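Long-range contacts in probable histone-lysine N-methyltransferase, H3 lysine-9 specific SUVH9 (Arabidopsis thaliana, PDB 4NJ5), which acts in gene silencing without methyltransferase activity of its own, and may bind methylated DNA and recruit RNA polymerase V to chromatin during RNA-directed DNA methylation: residues R248-F253 with Y265-I270; R362-R367 with R376-L381. All coordinates share one frame; numbering follows the deposited sequence.

Coming from the N terminus, past helix 228-240, the chain lays down strand 250-252, makes an eleven-residue loop and returns as strand 264-267; contact 1 closes that loop. The chain then passes the cysteines that hold the three zinc ions before reaching strand 363-367. A five-residue turn leads on to strand 373-377, and contact 2 closes this second, tighter hairpin. The two loops follow one another in series, neither nesting nor crossing. They are joined in space because strand 264-267 runs parallel to 363-367, with V365 N bonding Y265 O. The result is one four-stranded mixed sheet, in which hairpin 250-252/264-267 sits beside the hairpin 363-367/373-377 of the SET region.

Contact 1 (R248-F253 with Y265-I270); sequences RGYINF and YLFNDI
F267 drives the edge of its ring into the face of Y250, with CD1 over the middle of the tyrosine ring and the centroids 4.6 Å apart. F253 covers the opposite face of Y250 nearer its rim, then turns its own edge onto Y265, where F253 CD1 stands over the ring centre, 3.6 Å from Y265 CE1. Y250 CE1 also meets Y265 CD2 at 3.6 Å, so the four rings form one continuous aromatic cluster. F267 reaches this place because its CG is anti to the backbone N (chi1 -176°), which carries the ring across G249. There CE1 comes to 3.5 Å from G249 CA, an approach that depends on glycine having no side chain. At the corner in the chain, I251 points its CB toward the partner segment, and its CD1 reaches L266 CD2 and N268 CB, 3.6 Å from N268 CB.

The backbones are tied by N268 N to G249 O (2.9 Å), by L266 N to N252 O (2.9 Å), and by a weak bond from I251 N to L266 O. Further out, the two tyrosine hydroxyls are anchored: Y250 OH bonds to E364 and R246, and Y265 OH to the carbonyl of L238. R246 also makes a cation-pi contact with F267. Beyond the strand, N268 OD1 takes the amide of I270 in an Asx turn, while its ND2 bonds to D271 and D273. Strands 250-252 and 264-267 form an antiparallel beta hairpin, and the one-residue slip in register between Y250 and N252 is a beta bulge; strand 250-252 is one margin of the mixed sheet.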
# COMPACT_ATOMS: atom_id res chain seq x y z
N ARG A 248 10.31 -4.61 25.96
CA ARG A 248 11.29 -5.66 25.68
C ARG A 248 11.24 -6.04 24.21
O ARG A 248 10.21 -5.84 23.55
CB ARG A 248 11.00 -6.91 26.51
CG ARG A 248 10.90 -6.69 28.01
CD ARG A 248 9.95 -7.71 28.63
NE ARG A 248 10.08 -7.80 30.08
CZ ARG A 248 9.63 -6.89 30.94
NH1 ARG A 248 9.03 -5.78 30.50
NH2 ARG A 248 9.80 -7.07 32.24
N GLY A 249 12.34 -6.59 23.69
CA GLY A 249 12.37 -7.12 22.34
C GLY A 249 13.35 -6.44 21.41
O GLY A 249 14.00 -7.09 20.59
N TYR A 250 13.47 -5.13 21.54
CA TYR A 250 14.33 -4.37 20.64
C TYR A 250 15.81 -4.53 20.97
O TYR A 250 16.34 -3.92 21.90
CB TYR A 250 13.92 -2.90 20.59
CG TYR A 250 12.67 -2.67 19.77
CD1 TYR A 250 12.69 -2.82 18.39
CD2 TYR A 250 11.47 -2.31 20.37
CE1 TYR A 250 11.56 -2.62 17.63
CE2 TYR A 250 10.33 -2.11 19.62
CZ TYR A 250 10.38 -2.26 18.25
OH TYR A 250 9.25 -2.06 17.49
N ILE A 251 16.46 -5.39 20.19
CA ILE A 251 17.88 -5.66 20.33
C ILE A 251 18.68 -4.45 19.89
O ILE A 251 19.61 -4.02 20.57
CB ILE A 251 18.30 -6.85 19.44
CG1 ILE A 251 17.47 -8.09 19.79
CG2 ILE A 251 19.79 -7.12 19.57
CD1 ILE A 251 17.40 -9.09 18.67
N ASN A 252 18.30 -3.90 18.74
CA ASN A 252 19.01 -2.79 18.14
C ASN A 252 18.06 -1.99 17.25
O ASN A 252 17.24 -2.57 16.54
CB ASN A 252 20.18 -3.32 17.31
CG ASN A 252 21.19 -2.25 16.96
OD1 ASN A 252 20.94 -1.41 16.10
ND2 ASN A 252 22.34 -2.27 17.63
N PHE A 253 18.16 -0.66 17.29
CA PHE A 253 17.23 0.18 16.55
C PHE A 253 17.74 0.60 15.17
O PHE A 253 17.04 1.29 14.43
CB PHE A 253 16.82 1.41 17.36
CG PHE A 253 15.70 1.15 18.32
CD1 PHE A 253 14.45 0.77 17.85
CD2 PHE A 253 15.88 1.28 19.69
CE1 PHE A 253 13.41 0.53 18.73
CE2 PHE A 253 14.85 1.04 20.57
CZ PHE A 253 13.61 0.66 20.09
N TYR A 265 15.02 -1.29 12.25
CA TYR A 265 14.77 -1.91 13.54
C TYR A 265 15.09 -3.40 13.54
O TYR A 265 14.94 -4.08 12.53
CB TYR A 265 13.32 -1.73 13.96
CG TYR A 265 12.92 -0.34 14.40
CD1 TYR A 265 13.77 0.75 14.22
CD2 TYR A 265 11.70 -0.12 15.02
CE1 TYR A 265 13.39 2.02 14.63
CE2 TYR A 265 11.32 1.13 15.43
CZ TYR A 265 12.16 2.20 15.24
OH TYR A 265 11.76 3.44 15.66
N LEU A 266 15.50 -3.91 14.70
CA LEU A 266 15.68 -5.34 14.90
C LEU A 266 14.95 -5.76 16.16
O LEU A 266 15.31 -5.35 17.26
CB LEU A 266 17.16 -5.69 15.00
CG LEU A 266 17.41 -7.18 15.27
CD1 LEU A 266 16.93 -8.01 14.10
CD2 LEU A 266 18.88 -7.45 15.57
N PHE A 267 13.92 -6.58 16.00
CA PHE A 267 13.03 -6.93 17.10
C PHE A 267 12.95 -8.43 17.31
O PHE A 267 12.86 -9.19 16.35
CB PHE A 267 11.64 -6.36 16.84
CG PHE A 267 10.68 -6.57 17.97
CD1 PHE A 267 10.74 -5.78 19.10
CD2 PHE A 267 9.71 -7.56 17.90
CE1 PHE A 267 9.86 -5.97 20.15
CE2 PHE A 267 8.82 -7.75 18.93
CZ PHE A 267 8.90 -6.96 20.06
N ASN A 268 12.96 -8.86 18.57
CA ASN A 268 12.87 -10.28 18.89
C ASN A 268 12.23 -10.49 20.26
O ASN A 268 12.89 -10.36 21.29
CB ASN A 268 14.26 -10.92 18.83
CG ASN A 268 14.24 -12.41 19.15
OD1 ASN A 268 13.18 -13.03 19.26
ND2 ASN A 268 15.42 -13.00 19.30
N ASP A 269 10.94 -10.81 20.26
CA ASP A 269 10.20 -11.05 21.49
C ASP A 269 9.94 -12.54 21.69
O ASP A 269 9.06 -12.93 22.45
CB ASP A 269 8.87 -10.29 21.48
CG ASP A 269 7.91 -10.78 20.40
OD1 ASP A 269 8.36 -11.48 19.47
OD2 ASP A 269 6.71 -10.46 20.49
N ILE A 270 10.73 -13.36 21.00
CA ILE A 270 10.56 -14.81 21.02
C ILE A 270 11.71 -15.52 21.75
O ILE A 270 11.47 -16.30 22.68
CB ILE A 270 10.39 -15.37 19.59
CG1 ILE A 270 9.02 -14.98 19.02
CG2 ILE A 270 10.57 -16.89 19.58
CD1 ILE A 270 8.85 -15.29 17.55

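Contact 2 (R362-R367 with R376-L381); sequences RLEVFR and RSLDVL
R376 lays its guanidinium flat over one face of the F366 ring, centres 3.5 Å apart and planes only 13° from parallel, a cation-pi stack in which NH2 sits nearest CD2 and CE2. Backbone atoms E364 O and R376 N lie at the edge of the phenyl ring. At the edge of the guanidinium is the carboxylate of E364, turned steeply against it with the planes 76° apart. OE2 forms a salt bridge with NH1; the modelled separation is too short to take literally. R376 can serve both partners because its CG lies between the backbone N and carbonyl carbon (chi1 51°) and the chain bends about its CG-CD bond, folding the head over the neighbouring strand.

Beneath this, E364 and R376 exchange a pair of backbone bonds, E364 N to R376 O and R376 N to E364 O, both 2.9 Å. Toward the other end L378 N donates to R362 O at 2.9 Å, and R362 CD packs on L378 CD1 at 3.5 Å. D379 OD2 accepts from R362 N at 2.7 Å, met from above the carboxylate plane; N361 also bonds OD2, and K239 pairs with OD1.

R246 makes a second salt bridge to E364 OE2. With R376 and R246 at OE2 and the Y250 hydroxyl at OE1, the buried carboxylate is probably held ionised, and its charge probably offsets part of the positive charge of the two arginines, whose guanidinium groups lie close together.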
# COMPACT_ATOMS: atom_id res chain seq x y z
N ARG A 362 10.75 3.37 7.18
CA ARG A 362 11.23 2.76 8.41
C ARG A 362 10.78 1.30 8.47
O ARG A 362 9.58 1.01 8.54
CB ARG A 362 10.76 3.54 9.64
CG ARG A 362 11.52 3.23 10.92
CD ARG A 362 11.19 4.21 12.04
NE ARG A 362 12.05 5.39 12.04
CZ ARG A 362 11.79 6.51 11.36
NH1 ARG A 362 12.64 7.53 11.43
NH2 ARG A 362 10.70 6.61 10.62
N LEU A 363 11.74 0.39 8.43
CA LEU A 363 11.44 -1.03 8.41
C LEU A 363 11.92 -1.74 9.67
O LEU A 363 12.73 -1.21 10.44
CB LEU A 363 12.09 -1.70 7.19
CG LEU A 363 11.79 -1.07 5.83
CD1 LEU A 363 12.59 -1.78 4.75
CD2 LEU A 363 10.31 -1.13 5.54
N GLU A 364 11.41 -2.95 9.87
CA GLU A 364 11.69 -3.74 11.05
C GLU A 364 11.92 -5.20 10.68
O GLU A 364 11.09 -5.83 10.03
CB GLU A 364 10.54 -3.61 12.05
CG GLU A 364 10.62 -4.54 13.24
CD GLU A 364 9.62 -4.16 14.33
OE1 GLU A 364 9.84 -3.13 15.00
OE2 GLU A 364 8.62 -4.89 14.50
N VAL A 365 13.08 -5.71 11.08
CA VAL A 365 13.42 -7.11 10.94
C VAL A 365 13.07 -7.78 12.25
O VAL A 365 13.66 -7.46 13.28
CB VAL A 365 14.92 -7.29 10.65
CG1 VAL A 365 15.28 -8.77 10.57
CG2 VAL A 365 15.29 -6.58 9.36
N PHE A 366 12.11 -8.68 12.23
CA PHE A 366 11.60 -9.26 13.46
C PHE A 366 11.72 -10.77 13.46
O PHE A 366 11.61 -11.42 12.42
CB PHE A 366 10.15 -8.84 13.69
CG PHE A 366 9.20 -9.41 12.68
CD1 PHE A 366 9.04 -8.80 11.45
CD2 PHE A 366 8.46 -10.55 12.97
CE1 PHE A 366 8.17 -9.32 10.51
CE2 PHE A 366 7.59 -11.07 12.04
CZ PHE A 366 7.44 -10.45 10.81
N ARG A 367 11.96 -11.33 14.64
CA ARG A 367 12.05 -12.77 14.81
C ARG A 367 10.67 -13.37 14.62
O ARG A 367 9.66 -12.77 14.99
CB ARG A 367 12.60 -13.10 16.20
CG ARG A 367 12.79 -14.58 16.48
CD ARG A 367 14.08 -15.12 15.89
NE ARG A 367 14.38 -16.45 16.41
CZ ARG A 367 14.03 -17.58 15.81
NH1 ARG A 367 13.37 -17.56 14.66
NH2 ARG A 367 14.35 -18.75 16.37
N ARG A 376 8.84 -6.15 8.18
CA ARG A 376 7.59 -5.42 8.11
C ARG A 376 7.90 -3.92 8.07
O ARG A 376 8.99 -3.51 8.44
CB ARG A 376 6.71 -5.74 9.32
CG ARG A 376 7.44 -5.58 10.65
CD ARG A 376 6.47 -5.52 11.82
NE ARG A 376 6.01 -6.84 12.25
CZ ARG A 376 6.46 -7.47 13.33
NH1 ARG A 376 7.38 -6.92 14.10
NH2 ARG A 376 5.97 -8.67 13.65
N SER A 377 6.94 -3.12 7.63
CA SER A 377 7.13 -1.67 7.56
C SER A 377 6.34 -0.94 8.64
O SER A 377 5.18 -1.26 8.89
CB SER A 377 6.72 -1.15 6.19
OG SER A 377 6.72 0.26 6.16
N LEU A 378 6.96 0.06 9.26
CA LEU A 378 6.24 0.92 10.20
C LEU A 378 5.40 1.93 9.44
O LEU A 378 4.42 2.48 9.96
CB LEU A 378 7.19 1.66 11.15
CG LEU A 378 8.28 0.90 11.90
CD1 LEU A 378 8.85 1.75 13.02
CD2 LEU A 378 7.79 -0.43 12.45
N ASP A 379 5.79 2.19 8.20
CA ASP A 379 5.11 3.19 7.38
C ASP A 379 4.06 2.53 6.50
O ASP A 379 4.10 1.32 6.26
CB ASP A 379 6.12 3.95 6.52
CG ASP A 379 7.24 4.56 7.34
OD1 ASP A 379 6.99 4.94 8.50
OD2 ASP A 379 8.38 4.65 6.82
N VAL A 380 3.12 3.33 6.02
CA VAL A 380 2.16 2.88 5.04
C VAL A 380 2.90 2.74 3.72
O VAL A 380 3.73 3.58 3.37
CB VAL A 380 1.01 3.89 4.90
CG1 VAL A 380 0.22 3.66 3.62
CG2 VAL A 380 0.10 3.83 6.12
N LEU A 381 2.64 1.65 3.00
CA LEU A 381 3.24 1.47 1.68
C LEU A 381 2.13 1.39 0.65
O LEU A 381 1.23 0.55 0.76
CB LEU A 381 4.09 0.21 1.64
CG LEU A 381 5.24 0.15 2.64
CD1 LEU A 381 5.87 -1.22 2.62
CD2 LEU A 381 6.28 1.22 2.32